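PDB 2DVZ: putative exported protein, which binds glutamate in the periplasm of Bordetella pertussis, probably as the solute receptor of a tripartite tricarboxylate-type transporter. Local coordinates for residues I214-R219 and G280-G285; R22-F27 and S67-A72. One frame throughout, in Å; residues are numbered along the deposited sequence.

Contact 1. Residues I214-R219 and G280-G285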
ATOM      1  N   ILE A 214     -13.719   4.973   0.297  1.00  9.85           N
ATOM      2  CA  ILE A 214     -12.594   4.285  -0.345  1.00 10.07           C
ATOM      3  C   ILE A 214     -11.933   5.300  -1.267  1.00 10.47           C
ATOM      4  O   ILE A 214     -12.608   6.238  -1.739  1.00 10.28           O
ATOM      5  CB  ILE A 214     -12.993   2.982  -1.159  1.00 10.22           C
ATOM      6  CG1 ILE A 214     -14.031   3.277  -2.253  1.00 10.28           C
ATOM      7  CG2 ILE A 214     -13.456   1.860  -0.245  1.00  9.46           C
ATOM      8  CD1 ILE A 214     -14.163   2.142  -3.290  1.00  9.99           C
ATOM      9  N   ALA A 215     -10.627   5.152  -1.482  1.00 10.41           N
ATOM     10  CA  ALA A 215      -9.936   5.964  -2.498  1.00 11.27           C
ATOM     11  C   ALA A 215      -9.799   5.164  -3.826  1.00 11.58           C
ATOM     12  O   ALA A 215      -9.054   4.211  -3.926  1.00 11.89           O
ATOM     13  CB  ALA A 215      -8.598   6.502  -1.988  1.00 10.64           C
ATOM     14  N   TRP A 216     -10.584   5.546  -4.816  1.00 12.43           N
ATOM     15  CA  TRP A 216     -10.774   4.751  -6.023  1.00 12.80           C
ATOM     16  C   TRP A 216     -11.583   5.607  -6.999  1.00 13.07           C
ATOM     17  O   TRP A 216     -12.286   6.536  -6.578  1.00 13.00           O
ATOM     18  CB  TRP A 216     -11.503   3.451  -5.682  1.00 12.35           C
ATOM     19  CG  TRP A 216     -11.314   2.332  -6.657  1.00 12.78           C
ATOM     20  CD1 TRP A 216     -12.299   1.693  -7.388  1.00 13.19           C
ATOM     21  CD2 TRP A 216     -10.072   1.683  -7.010  1.00 12.09           C
ATOM     22  NE1 TRP A 216     -11.748   0.693  -8.159  1.00 13.40           N
ATOM     23  CE2 TRP A 216     -10.387   0.664  -7.950  1.00 14.20           C
ATOM     24  CE3 TRP A 216      -8.740   1.861  -6.625  1.00  9.71           C
ATOM     25  CZ2 TRP A 216      -9.404  -0.167  -8.510  1.00 13.50           C
ATOM     26  CZ3 TRP A 216      -7.762   1.062  -7.192  1.00 12.71           C
ATOM     27  CH2 TRP A 216      -8.099   0.047  -8.117  1.00 13.39           C
ATOM     28  N   PRO A 217     -11.449   5.347  -8.311  1.00 13.59           N
ATOM     29  CA  PRO A 217     -12.274   6.130  -9.247  1.00 14.17           C
ATOM     30  C   PRO A 217     -13.769   5.922  -9.095  1.00 13.31           C
ATOM     31  O   PRO A 217     -14.525   6.822  -9.344  1.00 14.60           O
ATOM     32  CB  PRO A 217     -11.781   5.662 -10.650  1.00 14.27           C
ATOM     33  CG  PRO A 217     -10.425   5.084 -10.411  1.00 15.21           C
ATOM     34  CD  PRO A 217     -10.513   4.453  -9.019  1.00 14.22           C
ATOM     35  N   THR A 218     -14.196   4.749  -8.696  1.00 13.08           N
ATOM     36  CA  THR A 218     -15.598   4.490  -8.563  1.00 13.78           C
ATOM     37  C   THR A 218     -15.819   3.664  -7.303  1.00 13.19           C
ATOM     38  O   THR A 218     -14.845   3.222  -6.668  1.00 12.93           O
ATOM     39  CB  THR A 218     -16.200   3.728  -9.816  1.00 13.78           C
ATOM     40  OG1 THR A 218     -15.730   2.379  -9.860  1.00 15.44           O
ATOM     41  CG2 THR A 218     -15.864   4.429 -11.139  1.00 14.77           C
ATOM     42  N   ARG A 219     -17.093   3.473  -6.954  1.00 12.30           N
ATOM     43  CA  ARG A 219     -17.497   2.405  -6.045  1.00 11.50           C
ATOM     44  C   ARG A 219     -17.054   1.026  -6.537  1.00 11.89           C
ATOM     45  O   ARG A 219     -16.983   0.759  -7.750  1.00 12.25           O
ATOM     46  CB  ARG A 219     -19.017   2.422  -5.840  1.00 10.90           C
ATOM     47  CG  ARG A 219     -19.529   3.770  -5.273  1.00 10.91           C
ATOM     48  CD  ARG A 219     -21.089   3.903  -5.372  1.00 10.37           C
ATOM     49  NE  ARG A 219     -21.521   5.139  -4.750  1.00  5.69           N
ATOM     50  CZ  ARG A 219     -21.878   5.232  -3.464  1.00  8.82           C
ATOM     51  NH1 ARG A 219     -21.896   4.132  -2.687  1.00  7.39           N
ATOM     52  NH2 ARG A 219     -22.233   6.421  -2.950  1.00  8.06           N
ATOM     53  N   GLY A 280     -10.219  -5.363  -3.701  1.00 13.71           N
ATOM     54  CA  GLY A 280     -10.248  -3.930  -3.919  1.00 13.18           C
ATOM     55  C   GLY A 280      -9.070  -3.415  -4.725  1.00 13.05           C
ATOM     56  O   GLY A 280      -8.649  -2.296  -4.502  1.00 12.81           O
ATOM     57  N   SER A 281      -8.524  -4.266  -5.612  1.00 12.66           N
ATOM     58  CA  SER A 281      -7.451  -3.938  -6.538  1.00 12.56           C
ATOM     59  C   SER A 281      -7.844  -4.217  -8.002  1.00 12.87           C
ATOM     60  O   SER A 281      -8.888  -4.786  -8.307  1.00 12.78           O
ATOM     61  CB  SER A 281      -6.179  -4.752  -6.243  1.00 12.47           C
ATOM     62  OG  SER A 281      -5.768  -4.672  -4.912  1.00 11.43           O
ATOM     63  N   ALA A 282      -6.964  -3.825  -8.901  1.00 13.07           N
ATOM     64  CA  ALA A 282      -7.134  -4.069 -10.299  1.00 13.04           C
ATOM     65  C   ALA A 282      -5.760  -4.337 -10.888  1.00 13.85           C
ATOM     66  O   ALA A 282      -4.820  -3.573 -10.631  1.00 13.65           O
ATOM     67  CB  ALA A 282      -7.756  -2.837 -10.968  1.00 13.25           C
ATOM     68  N   PRO A 283      -5.645  -5.401 -11.719  1.00 15.14           N
ATOM     69  CA  PRO A 283      -4.315  -5.748 -12.291  1.00 15.08           C
ATOM     70  C   PRO A 283      -3.736  -4.631 -13.159  1.00 15.78           C
ATOM     71  O   PRO A 283      -4.478  -3.935 -13.841  1.00 16.25           O
ATOM     72  CB  PRO A 283      -4.586  -7.003 -13.147  1.00 15.37           C
ATOM     73  CG  PRO A 283      -6.163  -7.110 -13.275  1.00 14.49           C
ATOM     74  CD  PRO A 283      -6.748  -6.323 -12.138  1.00 14.23           C
ATOM     75  N   SER A 284      -2.417  -4.467 -13.128  1.00 15.83           N
ATOM     76  CA  SER A 284      -1.716  -3.577 -14.055  1.00 15.90           C
ATOM     77  C   SER A 284      -0.839  -4.414 -15.050  1.00 15.87           C
ATOM     78  O   SER A 284      -1.252  -4.665 -16.181  1.00 14.86           O
ATOM     79  CB  SER A 284      -0.902  -2.557 -13.260  1.00 15.72           C
ATOM     80  OG  SER A 284      -0.309  -1.593 -14.100  1.00 18.04           O
ATOM     81  N   GLY A 285       0.335  -4.887 -14.613  1.00 16.02           N
ATOM     82  CA  GLY A 285       1.213  -5.655 -15.480  1.00 15.88           C
ATOM     83  C   GLY A 285       1.720  -4.774 -16.609  1.00 16.00           C
ATOM     84  O   GLY A 285       1.871  -5.237 -17.744  1.00 15.98           O
TER
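Trp216 reaches across to the chain at Gly280-Ala282 with the far corner of its indole, and the contact is almost wholly the work of this one side chain. With CG anti to the backbone N (chi1 -158°), the ring presents its six-membered half to strand 281-283. The methyl of Ala282 meets it at the edge, near the ring plane, where CB lies 4.0 Å from Trp216 CZ2 and 4.1 Å from Trp216 CH2. A different surface serves Gly280: its carbonyl O stands above one face, toward the rim, 4.3 Å from Trp216 CH2. On the opposite face lies Pro217, whose CD sits 3.2 Å above the indole plane of Trp216, so the next residue in its own chain backs the ring. Gly280 leaves helix 270-279 through a Schellman motif, with a positive phi of 106°. Ser281 points its CB away from the tryptophan, and its OG is hydrogen-bonded to Gln279 and Thr115. Strand 106-121 bridges the two segments, sharing backbone hydrogen bonds with Ala215, Gly280 and Ala282, while Ala116 touches the indole. No hydrogen bond joins the two segments directly. Their small interface, 107 Å² buried in all, therefore rests on dispersion between the aromatic edge and the Ala282 methyl, with the Gly280 carbonyl a loose neighbour over the face, while directional polar bonding is left to the shared strand.

Contact 2. Residues R22-F27 and S67-A72; sequences RVIVPF and SEAARA. With GLU (glutamic acid), chain G.
A helix packed over a strand makes this contact, with an apolar centre and a charged margin: strand 21-25, flanked in the sheet by parallel strands 52-56 and 78-82, carries the end of helix 63-71 on one of its faces. The axes of strand 22-25 and helix 67-71 approach to 9.4 Å and run nearly antiparallel, at 151°. Ile24 supplies the centre. Its CG1 branch, anti to the carbonyl carbon (chi1 -62°), carries CD1 to the helix, 3.9 Å from Ala69 CA and 4.0 Å from Ala69 CB. The same Ile24 methyl lies 4.1 Å from Glu68 CG, and the two side chains cross at about a right angle.

At the margin, Arg22 turns its guanidinium edge to the Glu68 carboxylate. The salt bridge is long, 3.9 Å from Arg22 NH2 to Glu68 OE2, and the two planes are 43° apart. Each charge has a stronger partner outside the pair, Glu55 for Arg22 and Lys57 for Glu68, so the four ions run Glu55, Arg22, Glu68, Lys57 with alternating sign, and the middle link is the long one.

Beyond the strand the chain turns into the ligand site. Phe27 lays one ring face against the bound glutamate, whose CG stands 3.7 Å above the centre of the Phe27 ring. A parallel strand with a helix on its face, ending in a loop that meets the ligand, is the alpha/beta architecture of a periplasmic binding protein domain.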
ATOM      1  N   ARG A  22      14.227 -14.701  -3.706  1.00 14.40           N
ATOM      2  CA  ARG A  22      13.777 -14.098  -2.485  1.00 14.63           C
ATOM      3  C   ARG A  22      12.956 -12.869  -2.897  1.00 13.72           C
ATOM      4  O   ARG A  22      13.343 -12.105  -3.799  1.00 12.33           O
ATOM      5  CB  ARG A  22      14.973 -13.688  -1.599  1.00 14.08           C
ATOM      6  CG  ARG A  22      15.849 -14.871  -1.112  1.00 15.93           C
ATOM      7  CD  ARG A  22      17.217 -14.413  -0.505  1.00 17.37           C
ATOM      8  NE  ARG A  22      17.036 -13.403   0.541  1.00 20.58           N
ATOM      9  CZ  ARG A  22      17.828 -12.344   0.726  1.00 23.95           C
ATOM     10  NH1 ARG A  22      18.886 -12.128  -0.068  1.00 23.70           N
ATOM     11  NH2 ARG A  22      17.542 -11.473   1.701  1.00 25.75           N
ATOM     12  N   VAL A  23      11.811 -12.705  -2.243  1.00 13.31           N
ATOM     13  CA  VAL A  23      10.995 -11.529  -2.448  1.00 13.10           C
ATOM     14  C   VAL A  23      10.774 -10.886  -1.096  1.00 13.23           C
ATOM     15  O   VAL A  23      10.150 -11.457  -0.210  1.00 13.84           O
ATOM     16  CB  VAL A  23       9.646 -11.843  -3.135  1.00 12.90           C
ATOM     17  CG1 VAL A  23       8.818 -10.492  -3.370  1.00 10.10           C
ATOM     18  CG2 VAL A  23       9.893 -12.579  -4.481  1.00 11.97           C
ATOM     19  N   ILE A  24      11.305  -9.692  -0.948  1.00 13.41           N
ATOM     20  CA  ILE A  24      11.206  -8.956   0.285  1.00 13.66           C
ATOM     21  C   ILE A  24       9.958  -8.080   0.288  1.00 13.67           C
ATOM     22  O   ILE A  24       9.773  -7.195  -0.561  1.00 13.20           O
ATOM     23  CB  ILE A  24      12.491  -8.104   0.559  1.00 14.26           C
ATOM     24  CG1 ILE A  24      13.748  -9.000   0.701  1.00 15.29           C
ATOM     25  CG2 ILE A  24      12.336  -7.235   1.816  1.00 14.65           C
ATOM     26  CD1 ILE A  24      15.121  -8.135   0.696  1.00 13.49           C
ATOM     27  N   VAL A  25       9.124  -8.328   1.295  1.00 14.05           N
ATOM     28  CA  VAL A  25       7.965  -7.504   1.595  1.00 14.24           C
ATOM     29  C   VAL A  25       8.318  -6.577   2.776  1.00 14.82           C
ATOM     30  O   VAL A  25       8.521  -7.039   3.906  1.00 15.27           O
ATOM     31  CB  VAL A  25       6.705  -8.412   1.835  1.00 14.00           C
ATOM     32  CG1 VAL A  25       5.527  -7.640   2.449  1.00 13.27           C
ATOM     33  CG2 VAL A  25       6.315  -9.057   0.539  1.00 13.01           C
ATOM     34  N   PRO A  26       8.409  -5.260   2.514  1.00 15.01           N
ATOM     35  CA  PRO A  26       8.847  -4.311   3.535  1.00 15.05           C
ATOM     36  C   PRO A  26       7.786  -4.000   4.612  1.00 14.98           C
ATOM     37  O   PRO A  26       7.839  -2.969   5.248  1.00 14.61           O
ATOM     38  CB  PRO A  26       9.217  -3.088   2.699  1.00 15.85           C
ATOM     39  CG  PRO A  26       8.182  -3.139   1.577  1.00 15.21           C
ATOM     40  CD  PRO A  26       8.143  -4.591   1.231  1.00 14.91           C
ATOM     41  N   PHE A  27       6.859  -4.933   4.851  1.00 15.24           N
ATOM     42  CA  PHE A  27       5.829  -4.765   5.868  1.00 14.61           C
ATOM     43  C   PHE A  27       5.544  -6.091   6.543  1.00 14.61           C
ATOM     44  O   PHE A  27       5.833  -7.146   6.004  1.00 15.51           O
ATOM     45  CB  PHE A  27       4.547  -4.189   5.254  1.00 13.70           C
ATOM     46  CG  PHE A  27       4.653  -2.753   4.935  1.00 14.39           C
ATOM     47  CD1 PHE A  27       4.565  -1.791   5.961  1.00 12.82           C
ATOM     48  CD2 PHE A  27       4.895  -2.332   3.628  1.00 12.70           C
ATOM     49  CE1 PHE A  27       4.701  -0.447   5.695  1.00 12.90           C
ATOM     50  CE2 PHE A  27       5.024  -0.962   3.345  1.00 14.42           C
ATOM     51  CZ  PHE A  27       4.926  -0.017   4.387  1.00 13.93           C
ATOM     52  N   SER A  67      15.618  -0.812   2.467  1.00 20.72           N
ATOM     53  CA  SER A  67      17.039  -0.434   2.514  1.00 21.49           C
ATOM     54  C   SER A  67      17.829  -1.689   2.290  1.00 22.10           C
ATOM     55  O   SER A  67      18.816  -1.688   1.548  1.00 23.32           O
ATOM     56  CB  SER A  67      17.407   0.219   3.857  1.00 21.50           C
ATOM     57  OG  SER A  67      16.713   1.470   4.033  1.00 22.51           O
ATOM     58  N   GLU A  68      17.354  -2.769   2.894  1.00 22.32           N
ATOM     59  CA  GLU A  68      17.888  -4.116   2.689  1.00 23.68           C
ATOM     60  C   GLU A  68      17.798  -4.624   1.248  1.00 23.65           C
ATOM     61  O   GLU A  68      18.768  -5.188   0.707  1.00 24.18           O
ATOM     62  CB  GLU A  68      17.177  -5.118   3.595  1.00 23.96           C
ATOM     63  CG  GLU A  68      17.759  -6.486   3.442  1.00 28.39           C
ATOM     64  CD  GLU A  68      17.351  -7.445   4.527  1.00 34.71           C
ATOM     65  OE1 GLU A  68      17.495  -7.099   5.750  1.00 37.42           O
ATOM     66  OE2 GLU A  68      16.900  -8.555   4.136  1.00 36.91           O
ATOM     67  N   ALA A  69      16.628  -4.452   0.637  1.00 23.16           N
ATOM     68  CA  ALA A  69      16.439  -4.816  -0.749  1.00 22.29           C
ATOM     69  C   ALA A  69      17.390  -4.012  -1.657  1.00 22.16           C
ATOM     70  O   ALA A  69      17.871  -4.532  -2.676  1.00 22.46           O
ATOM     71  CB  ALA A  69      14.988  -4.586  -1.139  1.00 21.79           C
ATOM     72  N   ALA A  70      17.651  -2.756  -1.292  1.00 21.28           N
ATOM     73  CA  ALA A  70      18.498  -1.874  -2.087  1.00 21.62           C
ATOM     74  C   ALA A  70      19.992  -2.295  -2.080  1.00 22.33           C
ATOM     75  O   ALA A  70      20.724  -2.020  -3.047  1.00 21.76           O
ATOM     76  CB  ALA A  70      18.347  -0.440  -1.630  1.00 20.65           C
ATOM     77  N   ARG A  71      20.415  -2.976  -1.007  1.00 22.88           N
ATOM     78  CA  ARG A  71      21.798  -3.438  -0.845  1.00 23.92           C
ATOM     79  C   ARG A  71      22.040  -4.822  -1.483  1.00 23.41           C
ATOM     80  O   ARG A  71      23.190  -5.282  -1.574  1.00 23.63           O
ATOM     81  CB  ARG A  71      22.180  -3.466   0.646  1.00 24.09           C
ATOM     82  CG  ARG A  71      22.384  -2.075   1.320  1.00 25.98           C
ATOM     83  CD  ARG A  71      22.720  -2.260   2.838  1.00 26.98           C
ATOM     84  NE  ARG A  71      21.574  -2.017   3.735  1.00 32.75           N
ATOM     85  CZ  ARG A  71      20.919  -2.939   4.462  1.00 32.50           C
ATOM     86  NH1 ARG A  71      21.257  -4.235   4.434  1.00 33.70           N
ATOM     87  NH2 ARG A  71      19.914  -2.552   5.233  1.00 29.29           N
ATOM     88  N   ALA A  72      20.969  -5.485  -1.935  1.00 22.14           N
ATOM     89  CA  ALA A  72      21.109  -6.840  -2.499  1.00 20.91           C
ATOM     90  C   ALA A  72      21.916  -6.848  -3.801  1.00 20.00           C
ATOM     91  O   ALA A  72      22.003  -5.832  -4.481  1.00 18.96           O
ATOM     92  CB  ALA A  72      19.741  -7.476  -2.705  1.00 20.40           C
TER
HETATM   93  N   GLU G1055       1.137   1.153   3.909  1.00 11.71           N
HETATM   94  CA  GLU G1055       1.722   0.216   2.931  1.00 11.29           C
HETATM   95  C   GLU G1055       1.633   0.745   1.510  1.00 12.00           C
HETATM   96  O   GLU G1055       0.984   0.207   0.607  1.00 12.47           O
HETATM   97  CB  GLU G1055       1.133  -1.182   3.099  1.00 11.17           C
HETATM   98  CG  GLU G1055       1.046  -1.602   4.578  1.00  8.76           C
HETATM   99  CD  GLU G1055       1.169  -3.080   4.804  1.00  9.91           C
HETATM  100  OE1 GLU G1055       1.350  -3.793   3.794  1.00 10.90           O
HETATM  101  OE2 GLU G1055       1.114  -3.542   5.999  1.00 10.40           O
HETATM  102  OXT GLU G1055       2.299   1.753   1.221  1.00 12.13           O

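Overall arrangement
Contacts 1 and 2 lie on opposite sides of the chain's centre, their own centres 26 Å apart and their nearest atoms about 14 Å apart, yet both reach the same branched sheet. Strand 241-248 links the regions, pairing with 78-82 beside contact 2 and with 106-121 beside contact 1. Their relation to the glutamate differs. The segment 22-27 enters the pocket directly through Phe27, whereas contact 1 stays at a distance from it: the side chain of Ser281 is about 10 Å from the ligand and about 6 Å from that of the glutamate-binding Tyr243. Together they illustrate how a branched sheet can connect ligand-touching and more distant parts of the chain.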